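Local coordinates for protein gamma-hexachlorocyclohexane dehydrochlorinase (PDB 5KVB) that probably catalyses two successive dehydrochlorinations of the pollutant lindane (gamma-hexachlorocyclohexane), converting it by way of gamma-pentachlorocyclohexene to a tetrachlorocyclohexadiene, at residues E109-I114 with G148-P153. Residues are numbered along the deposited sequence; the frame is centred on the assembly and turned at random.
Sequences EGNQSI and GIHFVP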
loop_
_atom_site.group_PDB
_atom_site.type_symbol
_atom_site.label_atom_id
_atom_site.label_comp_id
_atom_site.label_asym_id
_atom_site.label_seq_id
_atom_site.Cartn_x
_atom_site.Cartn_y
_atom_site.Cartn_z
ATOM N N GLU A 109 -15.651 14.379 18.155
ATOM C CA GLU A 109 -16.116 13.932 19.470
ATOM C C GLU A 109 -14.956 13.550 20.394
ATOM O O GLU A 109 -14.228 12.595 20.123
ATOM C CB GLU A 109 -17.066 12.737 19.315
ATOM C CG GLU A 109 -17.610 12.189 20.632
ATOM C CD GLU A 109 -18.532 13.168 21.332
ATOM O OE1 GLU A 109 -19.165 13.992 20.637
ATOM O OE2 GLU A 109 -18.625 13.113 22.577
ATOM N N GLY A 110 -14.784 14.292 21.486
ATOM C CA GLY A 110 -13.722 14.010 22.435
ATOM C C GLY A 110 -12.313 14.386 22.006
ATOM O O GLY A 110 -11.356 14.115 22.737
ATOM N N ASN A 111 -12.179 15.006 20.831
ATOM C CA ASN A 111 -10.872 15.359 20.262
ATOM C C ASN A 111 -9.901 14.178 20.212
ATOM O O ASN A 111 -8.705 14.336 20.452
ATOM C CB ASN A 111 -10.228 16.513 21.051
ATOM C CG ASN A 111 -8.985 17.076 20.368
ATOM O OD1 ASN A 111 -8.980 17.307 19.159
ATOM N ND2 ASN A 111 -7.917 17.267 21.138
ATOM N N GLN A 112 -10.416 13.001 19.871
ATOM C CA GLN A 112 -9.639 11.771 19.905
ATOM C C GLN A 112 -8.979 11.454 18.571
ATOM O O GLN A 112 -9.593 11.623 17.520
ATOM C CB GLN A 112 -10.532 10.591 20.286
ATOM C CG GLN A 112 -11.289 10.769 21.583
ATOM C CD GLN A 112 -12.298 9.663 21.809
ATOM O OE1 GLN A 112 -13.489 9.827 21.535
ATOM N NE2 GLN A 112 -11.829 8.534 22.300
ATOM N N SER A 113 -7.744 10.973 18.614
ATOM C CA SER A 113 -7.165 10.372 17.416
ATOM C C SER A 113 -7.506 8.887 17.409
ATOM O O SER A 113 -7.525 8.236 18.453
ATOM C CB SER A 113 -5.652 10.587 17.346
ATOM O OG SER A 113 -5.335 11.918 16.968
ATOM N N ILE A 114 -7.779 8.361 16.216
ATOM C CA ILE A 114 -8.305 7.007 16.039
ATOM C C ILE A 114 -7.504 6.251 14.978
ATOM O O ILE A 114 -7.124 6.835 13.958
ATOM C CB ILE A 114 -9.787 7.025 15.585
ATOM C CG1 ILE A 114 -10.650 7.891 16.512
ATOM C CG2 ILE A 114 -10.352 5.599 15.466
ATOM C CD1 ILE A 114 -10.848 7.309 17.886
ATOM N N GLY A 148 -3.263 9.346 24.500
ATOM C CA GLY A 148 -2.023 10.091 24.634
ATOM C C GLY A 148 -1.391 10.489 23.316
ATOM O O GLY A 148 -0.325 11.104 23.299
ATOM N N ILE A 149 -2.047 10.143 22.213
ATOM C CA ILE A 149 -1.532 10.453 20.882
ATOM C C ILE A 149 -2.527 11.298 20.106
ATOM O O ILE A 149 -3.703 10.945 20.009
ATOM C CB ILE A 149 -1.223 9.166 20.080
ATOM C CG1 ILE A 149 -0.070 8.403 20.733
ATOM C CG2 ILE A 149 -0.896 9.495 18.618
ATOM C CD1 ILE A 149 0.156 7.026 20.161
ATOM N N HIS A 150 -2.054 12.415 19.565
ATOM C CA HIS A 150 -2.880 13.269 18.727
ATOM C C HIS A 150 -2.133 13.607 17.445
ATOM O O HIS A 150 -1.027 14.163 17.484
ATOM C CB HIS A 150 -3.280 14.547 19.470
ATOM C CG HIS A 150 -4.194 14.300 20.626
ATOM N ND1 HIS A 150 -5.560 14.175 20.483
ATOM C CD2 HIS A 150 -3.935 14.140 21.945
ATOM C CE1 HIS A 150 -6.103 13.950 21.668
ATOM N NE2 HIS A 150 -5.138 13.925 22.570
ATOM N N PHE A 151 -2.736 13.271 16.306
ATOM C CA PHE A 151 -2.103 13.537 15.019
ATOM C C PHE A 151 -2.139 15.030 14.732
ATOM O O PHE A 151 -3.211 15.624 14.614
ATOM C CB PHE A 151 -2.783 12.753 13.886
ATOM C CG PHE A 151 -2.748 11.262 14.071
ATOM C CD1 PHE A 151 -1.537 10.595 14.227
ATOM C CD2 PHE A 151 -3.923 10.524 14.093
ATOM C CE1 PHE A 151 -1.503 9.222 14.408
ATOM C CE2 PHE A 151 -3.902 9.152 14.267
ATOM C CZ PHE A 151 -2.692 8.492 14.424
ATOM N N VAL A 152 -0.960 15.629 14.630
ATOM C CA VAL A 152 -0.825 17.066 14.423
ATOM C C VAL A 152 0.105 17.390 13.242
ATOM O O VAL A 152 0.992 16.603 12.920
ATOM C CB VAL A 152 -0.277 17.752 15.701
ATOM C CG1 VAL A 152 -1.302 17.697 16.820
ATOM C CG2 VAL A 152 1.023 17.093 16.142
ATOM N N PRO A 153 -0.085 18.556 12.603
ATOM C CA PRO A 153 0.806 19.001 11.525
ATOM C C PRO A 153 2.176 19.438 12.054
ATOM O O PRO A 153 2.317 19.629 13.264
ATOM C CB PRO A 153 0.045 20.182 10.915
ATOM C CG PRO A 153 -0.774 20.709 12.038
ATOM C CD PRO A 153 -1.181 19.514 12.845
HETATM O O HOH W 1 -6.228 10.556 21.045
#
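Ser113 and Phe151 make the one direct hydrogen bond between 109-114 and 148-153: Phe151 N donates to Ser113 OG over 3.0 Å, and the N-H...O angle of 163° marks it as nearly straight. With chi1 at -76°, OG stands beside the serine's own backbone N and anti to its carbonyl carbon, which turns the hydroxyl toward 148-153. Asn106 OD1, on strand 94-107, is also hydrogen-bonded to this hydroxyl, so the buried OG has partners in both 148-153 and the sheet. A second, indirect link runs through a water that accepts from Ser113 N at 2.9 Å and donates to Ile149 O. The same water lies 3.4 Å above one face of the His150 imidazole, displaced toward its rim.

In this SnoaL-like, NTF2-type fold, the bond and the water tie the C-terminal tail to strand 113-127 near its N-terminal end, past the loop that joins it to strand 94-107. Other contacts are non-bonded: Ser113 CB lies 3.7 Å from Phe151 CD2, and Ile114 O faces the ring's edge, 4.0 Å from Phe151 CE2. The Asn111 amide and His150 ring have planes 13° apart but do not stack: Asn111 ND2 lies above the face opposite the water, yet outside the rim beyond the ND1-CE1 bond, 3.8 Å from His150 CE1. Phe151 meets Tyr142 of the second subunit with rings nearly parallel, while Ile149 packs on Ile149 of both other subunits.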